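Local atomic coordinates of glycosyl hydrolases family 2, sugar binding domain protein (Bacteroides uniformis str. 3978 T3 ii, PDB entry 6D1P), a protein that acts as a beta-glucuronidase of a human gut bacterium and probably hydrolyses the O-glycosidic bonds of glucuronides. Residues G189-V194 with V337-T342; R326-H331 with S573-F578; R330-A335 with G364-S369. One frame throughout, in Å; residues are numbered along the deposited sequence. Where two conformers were deposited one is given.

Contact 1. Residues G189-V194 with V337-T342; sequences GLYRYV and VGAALT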
loop_
_atom_site.group_PDB
_atom_site.type_symbol
_atom_site.label_atom_id
_atom_site.label_comp_id
_atom_site.label_asym_id
_atom_site.label_seq_id
_atom_site.Cartn_x
_atom_site.Cartn_y
_atom_site.Cartn_z
ATOM N N GLY A 189 -1.137 13.701 3.674
ATOM C CA GLY A 189 -0.924 14.404 2.423
ATOM C C GLY A 189 -1.197 15.898 2.533
ATOM O O GLY A 189 -1.462 16.440 3.607
ATOM N N LEU A 190 -1.123 16.563 1.374
ATOM C CA LEU A 190 -1.328 18.011 1.262
ATOM C C LEU A 190 -2.808 18.269 0.990
ATOM O O LEU A 190 -3.240 18.680 -0.091
ATOM C CB LEU A 190 -0.427 18.594 0.178
ATOM C CG LEU A 190 1.073 18.368 0.441
ATOM C CD1 LEU A 190 1.900 18.589 -0.812
ATOM C CD2 LEU A 190 1.580 19.258 1.591
ATOM N N TYR A 191 -3.600 17.977 2.005
ATOM C CA TYR A 191 -5.039 17.986 1.847
ATOM C C TYR A 191 -5.642 19.356 2.074
ATOM O O TYR A 191 -6.856 19.516 1.922
ATOM C CB TYR A 191 -5.677 16.948 2.770
ATOM C CG TYR A 191 -5.138 16.882 4.195
ATOM C CD1 TYR A 191 -5.337 17.932 5.093
ATOM C CD2 TYR A 191 -4.486 15.734 4.661
ATOM C CE1 TYR A 191 -4.874 17.858 6.403
ATOM C CE2 TYR A 191 -4.033 15.645 5.955
ATOM C CZ TYR A 191 -4.221 16.712 6.830
ATOM O OH TYR A 191 -3.766 16.627 8.130
ATOM N N ARG A 192 -4.834 20.350 2.423
ATOM C CA ARG A 192 -5.266 21.738 2.389
ATOM C C ARG A 192 -4.316 22.504 1.489
ATOM O O ARG A 192 -3.176 22.084 1.266
ATOM C CB ARG A 192 -5.303 22.401 3.772
ATOM C CG ARG A 192 -6.300 21.813 4.694
ATOM C CD ARG A 192 -6.352 22.629 5.964
ATOM N NE ARG A 192 -7.042 21.898 7.013
ATOM C CZ ARG A 192 -6.830 22.081 8.305
ATOM N NH1 ARG A 192 -5.947 22.984 8.698
ATOM N NH2 ARG A 192 -7.495 21.366 9.207
ATOM N N TYR A 193 -4.808 23.643 1.008
ATOM C CA TYR A 193 -4.104 24.421 0.006
ATOM C C TYR A 193 -2.686 24.766 0.434
ATOM O O TYR A 193 -2.413 25.075 1.602
ATOM C CB TYR A 193 -4.872 25.707 -0.284
ATOM C CG TYR A 193 -6.188 25.452 -0.983
ATOM C CD1 TYR A 193 -6.223 24.822 -2.227
ATOM C CD2 TYR A 193 -7.397 25.843 -0.402
ATOM C CE1 TYR A 193 -7.416 24.581 -2.867
ATOM C CE2 TYR A 193 -8.589 25.618 -1.039
ATOM C CZ TYR A 193 -8.601 24.980 -2.269
ATOM O OH TYR A 193 -9.800 24.733 -2.907
ATOM N N VAL A 194 -1.787 24.711 -0.540
ATOM C CA VAL A 194 -0.448 25.263 -0.428
ATOM C C VAL A 194 -0.411 26.534 -1.264
ATOM O O VAL A 194 -0.923 26.559 -2.389
ATOM C CB VAL A 194 0.622 24.250 -0.890
ATOM C CG1 VAL A 194 2.004 24.818 -0.688
ATOM C CG2 VAL A 194 0.473 22.958 -0.116
ATOM N N VAL A 337 -12.617 12.123 -1.435
ATOM C CA VAL A 337 -11.461 12.998 -1.289
ATOM C C VAL A 337 -10.758 12.843 0.048
ATOM O O VAL A 337 -9.702 13.457 0.254
ATOM C CB VAL A 337 -11.842 14.476 -1.525
ATOM C CG1 VAL A 337 -12.537 14.620 -2.865
ATOM C CG2 VAL A 337 -12.722 15.027 -0.339
ATOM N N GLY A 338 -11.294 12.037 0.958
ATOM C CA GLY A 338 -10.761 12.029 2.308
ATOM C C GLY A 338 -10.816 13.431 2.887
ATOM O O GLY A 338 -11.891 14.053 2.976
ATOM N N ALA A 339 -9.644 13.963 3.262
ATOM C CA ALA A 339 -9.536 15.321 3.784
ATOM C C ALA A 339 -9.374 16.391 2.700
ATOM O O ALA A 339 -9.357 17.581 3.024
ATOM C CB ALA A 339 -8.349 15.409 4.756
ATOM N N ALA A 340 -9.243 16.012 1.427
ATOM C CA ALA A 340 -8.907 16.975 0.370
ATOM C C ALA A 340 -10.167 17.683 -0.152
ATOM O O ALA A 340 -10.565 17.572 -1.313
ATOM C CB ALA A 340 -8.147 16.276 -0.748
ATOM N N LEU A 341 -10.777 18.461 0.733
ATOM C CA LEU A 341 -11.916 19.274 0.356
ATOM C C LEU A 341 -11.437 20.553 -0.300
ATOM O O LEU A 341 -10.472 21.176 0.157
ATOM C CB LEU A 341 -12.779 19.604 1.576
ATOM C CG LEU A 341 -13.684 18.477 2.081
ATOM C CD1 LEU A 341 -12.876 17.318 2.649
ATOM C CD2 LEU A 341 -14.717 18.999 3.106
ATOM N N THR A 342 -12.105 20.925 -1.387
ATOM C CA THR A 342 -11.931 22.214 -2.031
ATOM C C THR A 342 -12.753 23.287 -1.308
ATOM O O THR A 342 -13.671 22.992 -0.536
ATOM C CB THR A 342 -12.354 22.139 -3.499
ATOM O OG1 THR A 342 -13.764 21.856 -3.579
ATOM C CG2 THR A 342 -11.559 21.039 -4.231
HETATM O O HOH W 1 -8.766 21.316 2.065
#

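Contact 2. Residues R326-H331 with S573-F578; sequences RGTHRH and SLFWTF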
loop_
_atom_site.group_PDB
_atom_site.type_symbol
_atom_site.label_atom_id
_atom_site.label_comp_id
_atom_site.label_asym_id
_atom_site.label_seq_id
_atom_site.Cartn_x
_atom_site.Cartn_y
_atom_site.Cartn_z
ATOM N N ARG A 326 -27.768 25.771 19.135
ATOM C CA ARG A 326 -28.256 24.675 18.303
ATOM C C ARG A 326 -27.040 24.212 17.502
ATOM O O ARG A 326 -26.702 24.782 16.462
ATOM C CB ARG A 326 -29.430 25.130 17.437
ATOM C CG ARG A 326 -30.474 25.978 18.226
ATOM C CD ARG A 326 -31.739 26.390 17.400
ATOM N NE ARG A 326 -31.461 27.131 16.148
ATOM C CZ ARG A 326 -31.412 28.468 16.009
ATOM N NH1 ARG A 326 -31.615 29.279 17.052
ATOM N NH2 ARG A 326 -31.145 29.002 14.813
ATOM N N GLY A 327 -26.344 23.206 18.023
ATOM C CA GLY A 327 -25.053 22.859 17.459
ATOM C C GLY A 327 -24.949 21.542 16.722
ATOM O O GLY A 327 -25.740 20.620 16.943
ATOM N N THR A 328 -23.964 21.455 15.833
ATOM C CA THR A 328 -23.567 20.217 15.173
ATOM C C THR A 328 -22.036 20.115 15.224
ATOM O O THR A 328 -21.351 20.972 15.809
ATOM C CB THR A 328 -24.135 20.170 13.736
ATOM O OG1 THR A 328 -24.152 18.821 13.236
ATOM C CG2 THR A 328 -23.364 21.068 12.776
ATOM N N HIS A 329 -21.496 19.034 14.652
ATOM C CA HIS A 329 -20.073 18.936 14.356
ATOM C C HIS A 329 -19.889 18.620 12.877
ATOM O O HIS A 329 -20.822 18.177 12.192
ATOM C CB HIS A 329 -19.339 17.822 15.129
ATOM C CG HIS A 329 -19.508 17.840 16.613
ATOM N ND1 HIS A 329 -20.691 17.505 17.233
ATOM C CD2 HIS A 329 -18.609 18.041 17.604
ATOM C CE1 HIS A 329 -20.527 17.545 18.542
ATOM N NE2 HIS A 329 -19.270 17.865 18.793
ATOM N N ARG A 330 -18.659 18.812 12.409
ATOM C CA ARG A 330 -18.229 18.341 11.098
ATOM C C ARG A 330 -16.789 17.867 11.213
ATOM O O ARG A 330 -16.015 18.388 12.023
ATOM C CB ARG A 330 -18.333 19.438 10.018
ATOM C CG ARG A 330 -17.259 20.507 10.147
ATOM C CD ARG A 330 -17.321 21.573 9.053
ATOM N NE ARG A 330 -17.129 21.035 7.706
ATOM C CZ ARG A 330 -15.944 20.793 7.156
ATOM N NH1 ARG A 330 -14.830 21.028 7.831
ATOM N NH2 ARG A 330 -15.871 20.320 5.920
ATOM N N HIS A 331 -16.446 16.850 10.427
ATOM C CA HIS A 331 -15.069 16.396 10.284
ATOM C C HIS A 331 -14.517 16.933 8.978
ATOM O O HIS A 331 -15.270 17.313 8.075
ATOM C CB HIS A 331 -14.983 14.865 10.290
ATOM C CG HIS A 331 -14.609 14.275 11.616
ATOM N ND1 HIS A 331 -13.423 14.569 12.258
ATOM C CD2 HIS A 331 -15.257 13.388 12.411
ATOM C CE1 HIS A 331 -13.365 13.907 13.398
ATOM N NE2 HIS A 331 -14.461 13.180 13.516
ATOM N N SER A 573 -26.551 22.441 22.959
ATOM C CA SER A 573 -25.879 21.190 22.651
ATOM C C SER A 573 -25.350 21.211 21.224
ATOM O O SER A 573 -25.691 22.086 20.420
ATOM C CB SER A 573 -26.809 20.005 22.832
ATOM O OG SER A 573 -27.787 20.034 21.816
ATOM N N LEU A 574 -24.499 20.218 20.923
ATOM C CA LEU A 574 -24.045 19.924 19.565
ATOM C C LEU A 574 -24.266 18.442 19.326
ATOM O O LEU A 574 -23.608 17.608 19.959
ATOM C CB LEU A 574 -22.571 20.278 19.372
ATOM C CG LEU A 574 -22.173 21.654 19.906
ATOM C CD1 LEU A 574 -21.442 21.533 21.260
ATOM C CD2 LEU A 574 -21.333 22.404 18.900
ATOM N N PHE A 575 -25.182 18.095 18.427
ATOM C CA PHE A 575 -25.310 16.683 18.119
ATOM C C PHE A 575 -24.119 16.241 17.279
ATOM O O PHE A 575 -23.462 17.049 16.619
ATOM C CB PHE A 575 -26.647 16.367 17.435
ATOM C CG PHE A 575 -26.747 16.798 15.991
ATOM C CD1 PHE A 575 -27.274 18.047 15.657
ATOM C CD2 PHE A 575 -26.401 15.918 14.958
ATOM C CE1 PHE A 575 -27.412 18.432 14.316
ATOM C CE2 PHE A 575 -26.514 16.292 13.617
ATOM C CZ PHE A 575 -27.028 17.544 13.291
ATOM N N TRP A 576 -23.790 14.956 17.381
ATOM C CA TRP A 576 -22.710 14.340 16.611
ATOM C C TRP A 576 -23.379 13.363 15.660
ATOM O O TRP A 576 -23.897 12.328 16.095
ATOM C CB TRP A 576 -21.702 13.638 17.521
ATOM C CG TRP A 576 -20.530 13.011 16.784
ATOM C CD1 TRP A 576 -20.530 11.839 16.090
ATOM C CD2 TRP A 576 -19.208 13.545 16.674
ATOM N NE1 TRP A 576 -19.295 11.620 15.535
ATOM C CE2 TRP A 576 -18.461 12.649 15.878
ATOM C CE3 TRP A 576 -18.581 14.696 17.174
ATOM C CZ2 TRP A 576 -17.104 12.851 15.584
ATOM C CZ3 TRP A 576 -17.242 14.912 16.872
ATOM C CH2 TRP A 576 -16.514 13.990 16.078
ATOM N N THR A 577 -23.382 13.679 14.373
ATOM C CA THR A 577 -22.613 14.759 13.775
ATOM C C THR A 577 -23.370 15.131 12.512
ATOM O O THR A 577 -24.388 14.488 12.192
ATOM C CB THR A 577 -21.131 14.326 13.448
ATOM O OG1 THR A 577 -20.378 15.453 12.976
ATOM C CG2 THR A 577 -21.083 13.198 12.412
ATOM N N PHE A 578 -22.912 16.154 11.783
ATOM C CA PHE A 578 -23.687 16.599 10.623
ATOM C C PHE A 578 -23.703 15.544 9.522
ATOM O O PHE A 578 -24.767 15.220 8.974
ATOM C CB PHE A 578 -23.142 17.916 10.075
ATOM C CG PHE A 578 -23.876 18.399 8.848
ATOM C CD1 PHE A 578 -25.217 18.779 8.924
ATOM C CD2 PHE A 578 -23.232 18.465 7.615
ATOM C CE1 PHE A 578 -25.911 19.216 7.776
ATOM C CE2 PHE A 578 -23.900 18.899 6.475
ATOM C CZ PHE A 578 -25.247 19.270 6.544
#

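Contact 3. Residues R330-A335 with G364-S369; sequences RHEDHA and GHYQQS. With NA (sodium ion), chain C.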
loop_
_atom_site.group_PDB
_atom_site.type_symbol
_atom_site.label_atom_id
_atom_site.label_comp_id
_atom_site.label_asym_id
_atom_site.label_seq_id
_atom_site.Cartn_x
_atom_site.Cartn_y
_atom_site.Cartn_z
ATOM N N ARG A 330 -18.659 18.812 12.409
ATOM C CA ARG A 330 -18.229 18.341 11.098
ATOM C C ARG A 330 -16.789 17.867 11.213
ATOM O O ARG A 330 -16.015 18.388 12.023
ATOM C CB ARG A 330 -18.333 19.438 10.018
ATOM C CG ARG A 330 -17.259 20.507 10.147
ATOM C CD ARG A 330 -17.321 21.573 9.053
ATOM N NE ARG A 330 -17.129 21.035 7.706
ATOM C CZ ARG A 330 -15.944 20.793 7.156
ATOM N NH1 ARG A 330 -14.830 21.028 7.831
ATOM N NH2 ARG A 330 -15.871 20.320 5.920
ATOM N N HIS A 331 -16.446 16.850 10.427
ATOM C CA HIS A 331 -15.069 16.396 10.284
ATOM C C HIS A 331 -14.517 16.933 8.978
ATOM O O HIS A 331 -15.270 17.313 8.075
ATOM C CB HIS A 331 -14.983 14.865 10.290
ATOM C CG HIS A 331 -14.609 14.275 11.616
ATOM N ND1 HIS A 331 -13.423 14.569 12.258
ATOM C CD2 HIS A 331 -15.257 13.388 12.411
ATOM C CE1 HIS A 331 -13.365 13.907 13.398
ATOM N NE2 HIS A 331 -14.461 13.180 13.516
ATOM N N GLU A 332 -13.193 16.983 8.868
ATOM C CA GLU A 332 -12.588 17.336 7.583
ATOM C C GLU A 332 -12.430 16.044 6.783
ATOM O O GLU A 332 -11.371 15.410 6.733
ATOM C CB GLU A 332 -11.289 18.109 7.781
ATOM C CG GLU A 332 -11.581 19.601 8.046
ATOM C CD GLU A 332 -10.351 20.487 7.998
ATOM O OE1 GLU A 332 -9.214 19.938 8.020
ATOM O OE2 GLU A 332 -10.527 21.727 7.941
ATOM N N ASP A 333 -13.541 15.663 6.153
ATOM C CA ASP A 333 -13.771 14.358 5.557
ATOM C C ASP A 333 -14.921 14.514 4.568
ATOM O O ASP A 333 -15.916 15.184 4.876
ATOM C CB ASP A 333 -14.123 13.328 6.648
ATOM C CG ASP A 333 -14.492 11.959 6.085
ATOM O OD1 ASP A 333 -13.617 11.077 6.015
ATOM O OD2 ASP A 333 -15.668 11.740 5.726
ATOM N N HIS A 334 -14.775 13.922 3.383
ATOM C CA HIS A 334 -15.848 13.944 2.400
ATOM C C HIS A 334 -15.626 12.820 1.395
ATOM O O HIS A 334 -14.491 12.383 1.172
ATOM C CB HIS A 334 -15.933 15.288 1.673
ATOM C CG HIS A 334 -17.215 15.472 0.926
ATOM N ND1 HIS A 334 -18.292 16.153 1.456
ATOM C CD2 HIS A 334 -17.615 15.021 -0.289
ATOM C CE1 HIS A 334 -19.288 16.140 0.588
ATOM N NE2 HIS A 334 -18.904 15.456 -0.478
ATOM N N ALA A 335 -16.728 12.365 0.799
ATOM C CA ALA A 335 -16.711 11.230 -0.120
ATOM C C ALA A 335 -15.763 11.465 -1.291
ATOM O O ALA A 335 -15.811 12.503 -1.952
ATOM C CB ALA A 335 -18.126 10.969 -0.643
ATOM N N GLY A 364 -14.951 19.188 14.840
ATOM C CA GLY A 364 -14.252 17.942 15.042
ATOM C C GLY A 364 -13.305 18.053 16.222
ATOM O O GLY A 364 -13.539 18.809 17.174
ATOM N N HIS A 365 -12.184 17.334 16.132
ATOM C CA HIS A 365 -11.232 17.255 17.227
ATOM C C HIS A 365 -9.907 17.921 16.880
ATOM O O HIS A 365 -8.851 17.512 17.370
ATOM C CB HIS A 365 -11.019 15.795 17.634
ATOM C CG HIS A 365 -12.275 15.103 18.054
ATOM N ND1 HIS A 365 -13.144 15.638 18.988
ATOM C CD2 HIS A 365 -12.825 13.930 17.659
ATOM C CE1 HIS A 365 -14.161 14.812 19.165
ATOM N NE2 HIS A 365 -13.993 13.770 18.367
ATOM N N TYR A 366 -9.943 18.960 16.057
ATOM C CA TYR A 366 -8.705 19.603 15.630
ATOM C C TYR A 366 -9.053 20.950 15.007
ATOM O O TYR A 366 -10.196 21.193 14.597
ATOM C CB TYR A 366 -7.935 18.713 14.636
ATOM C CG TYR A 366 -8.875 18.008 13.688
ATOM C CD1 TYR A 366 -9.405 18.670 12.583
ATOM C CD2 TYR A 366 -9.275 16.692 13.923
ATOM C CE1 TYR A 366 -10.286 18.025 11.711
ATOM C CE2 TYR A 366 -10.158 16.030 13.059
ATOM C CZ TYR A 366 -10.665 16.713 11.960
ATOM O OH TYR A 366 -11.543 16.083 11.122
ATOM N N GLN A 367 -8.060 21.833 14.973
ATOM C CA GLN A 367 -8.141 23.027 14.146
ATOM C C GLN A 367 -8.498 22.661 12.708
ATOM O O GLN A 367 -7.907 21.749 12.119
ATOM C CB GLN A 367 -6.801 23.765 14.184
ATOM C CG GLN A 367 -6.711 24.956 13.248
ATOM C CD GLN A 367 -5.424 25.747 13.428
ATOM O OE1 GLN A 367 -4.652 25.521 14.377
ATOM N NE2 GLN A 367 -5.184 26.684 12.510
ATOM N N GLN A 368 -9.463 23.375 12.139
ATOM C CA GLN A 368 -9.900 23.108 10.775
ATOM C C GLN A 368 -9.529 24.279 9.877
ATOM O O GLN A 368 -9.085 25.327 10.352
ATOM C CB GLN A 368 -11.407 22.807 10.732
ATOM C CG GLN A 368 -11.744 21.551 11.517
ATOM C CD GLN A 368 -13.064 20.916 11.170
ATOM O OE1 GLN A 368 -13.865 21.461 10.408
ATOM N NE2 GLN A 368 -13.302 19.740 11.729
ATOM N N SER A 369 -9.666 24.062 8.560
ATOM C CA SER A 369 -9.324 25.060 7.542
ATOM C C SER A 369 -9.871 26.448 7.865
ATOM O O SER A 369 -11.030 26.598 8.249
ATOM C CB SER A 369 -9.873 24.619 6.181
ATOM O OG SER A 369 -9.851 25.685 5.252
HETATM NA NA NA C . -18.007 13.557 6.168
HETATM O O HOH W 2 -17.983 15.406 8.285
HETATM O O HOH W 3 -11.550 13.580 9.347
#

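Contact 1. Residues G189-V194 with V337-T342
The interface between the sugar-binding domain and the TIM barrel is where Tyr191 and Tyr193 meet the loop that leads into helix 343-356. Ala339 lays its methyl over one face of the Tyr191 ring, a CH-pi contact. Its CB lies 4.0 Å from the ring centroid, 28° off the normal, and comes nearest at CG of Tyr191 (3.6 Å). A chi1 of 44° sets the Tyr191 ring between its backbone N and carbonyl carbon, where its inner end takes the methyl. The far end leads away, and its hydroxyl bonds to Gly133 O. Ala340 CB adds a looser apolar touch on Tyr191 CB. Tyr193 reaches the end of the loop, with OH 3.4 Å from Thr342 CA. That hydroxyl is hydrogen-bonded to Glu343 N, in the first turn of the helix that Thr342 N-caps.

Val337 to Ala340 form a type II' turn, closed by Ala340 N to Val337 O at 2.8 Å. Tyr191 O and Ala339 O, both acceptors, come within 3.3 Å without bonding. A water donates to Tyr191 O and to Leu341 O, at 2.6 Å each, and so satisfies Tyr191 O. The two domains therefore join here by packing, by the Tyr193 OH to Glu343 N bond, and by one water donating a hydrogen bond to each of two backbone oxygens.

Contact 2. Residues R326-H331 with S573-F578
His329 turns its ND1 to the backbone of the facing segment 573-578 and donates to Phe575 O at 2.9 Å. The oxygen lies in the imidazole plane, while the donor stands well above the carbonyl plane. NE2 of the same ring bonds to Arg362, so both ring nitrogens have partners. Trp576 comes edge-on to the His329 face, with CE3 over the ring centre, 3.3 Å from CG of His329. Trp576 CG lies anti to the backbone N (chi1 -178°), which carries the indole across to His329 and on to NE2 of His331. With an alanine in place of His329, Phe575 O would probably lose its ND1 donor and Arg362 its mate at NE2, and a gap would open against the edge of Trp576.

His329 O accepts Phe578 N at 2.9 Å, with a weak, unsettled bond from Thr577 OG1 beside it. A cis peptide joins Trp576 to Thr577. Phe575 N donates to Gly327 O at 3.0 Å, and Gly327 N makes a weak bond to Ser573 O. A CB on Gly327 would clash with Leu574. Thr328 places OG1 over the Phe575 face, 3.1 Å from CZ.

Parallel bridges, Arg326 with Ser573 and Gly327 with Leu574, join strand 321-329 to strand 572-574 in the TIM barrel. Strand 360-362 pairs with the other edge of 321-329, strand 510-511 flanks 572-574, and helix 343-356 packs on Thr328 and Phe578.

Contact 3. Residues R330-A335 with G364-S369
Tyr366 OH is gripped by three groups. His331 ND1 meets it at 2.7 Å, and the geometry allows either to be the donor. Glu332 N donates to the same Tyr366 OH at 2.9 Å, nearly straight at 171°. The third is a water that also makes a weak bond to Glu332 O. Tyr366 CG sits between its backbone N and carbonyl carbon (chi1 38°), which sends the hydroxyl toward His331 and Glu332. The His331 and Tyr366 rings meet rim to rim, and the equally straight bond reaches ND1 near the imidazole plane, which should limit its turning.

Gln368 holds Arg330 at two points. Its NE2 donates to Arg330 O at 3.0 Å, and its OE1 accepts Arg330 NH1 at 2.8 Å. OE1 lies near the guanidinium plane. The guanidinium and amide planes are 82° apart, and NH1 stands above the carbonyl plane. Both polar atoms of the amide are thus used by one residue, which should fix its flip.

Glu332 slides past Gln368. In the conformer described, one of two modelled, its OE2 accepts Ser369 N at 2.6 Å on the syn side. Its OE1 makes a salt bridge to Arg192.

Asp333 binds sodium through O and OD2, with Asp580 O completing the protein ligands. A water 2.8 Å from the sodium accepts from His331 N.

The contact joins the loops after strands 321-329 and 360-362, at the C-terminal end of the TIM barrel, where active sites of such enzymes lie. Arg330 also pairs with Glu349 of helix 343-356, and Ser369 N-caps helix 370-379.

Overall arrangement
Contacts 2 and 3 share Arg330 and His331 and have centres about 12 Å apart. Contact 2 starts on two neighbouring barrel strands and runs into the loops after them. Trp576 CH2 packs on His365 NE2 at 3.4 Å. Both side chains come within about 3 Å of a bound glycerol, probably from the crystallisation liquor. It lies near the C-terminal end of the barrel, where family 2 active sites are found, so contacts 2 and 3 probably border the pocket. Contact 1, centred about 11 Å from contact 3, brings in the sugar-binding domain. In the conformer given, Arg192 NH2 makes a salt bridge to Glu332 OE1, and it probably bonds Gln367 O. Leu341 packs against Arg330.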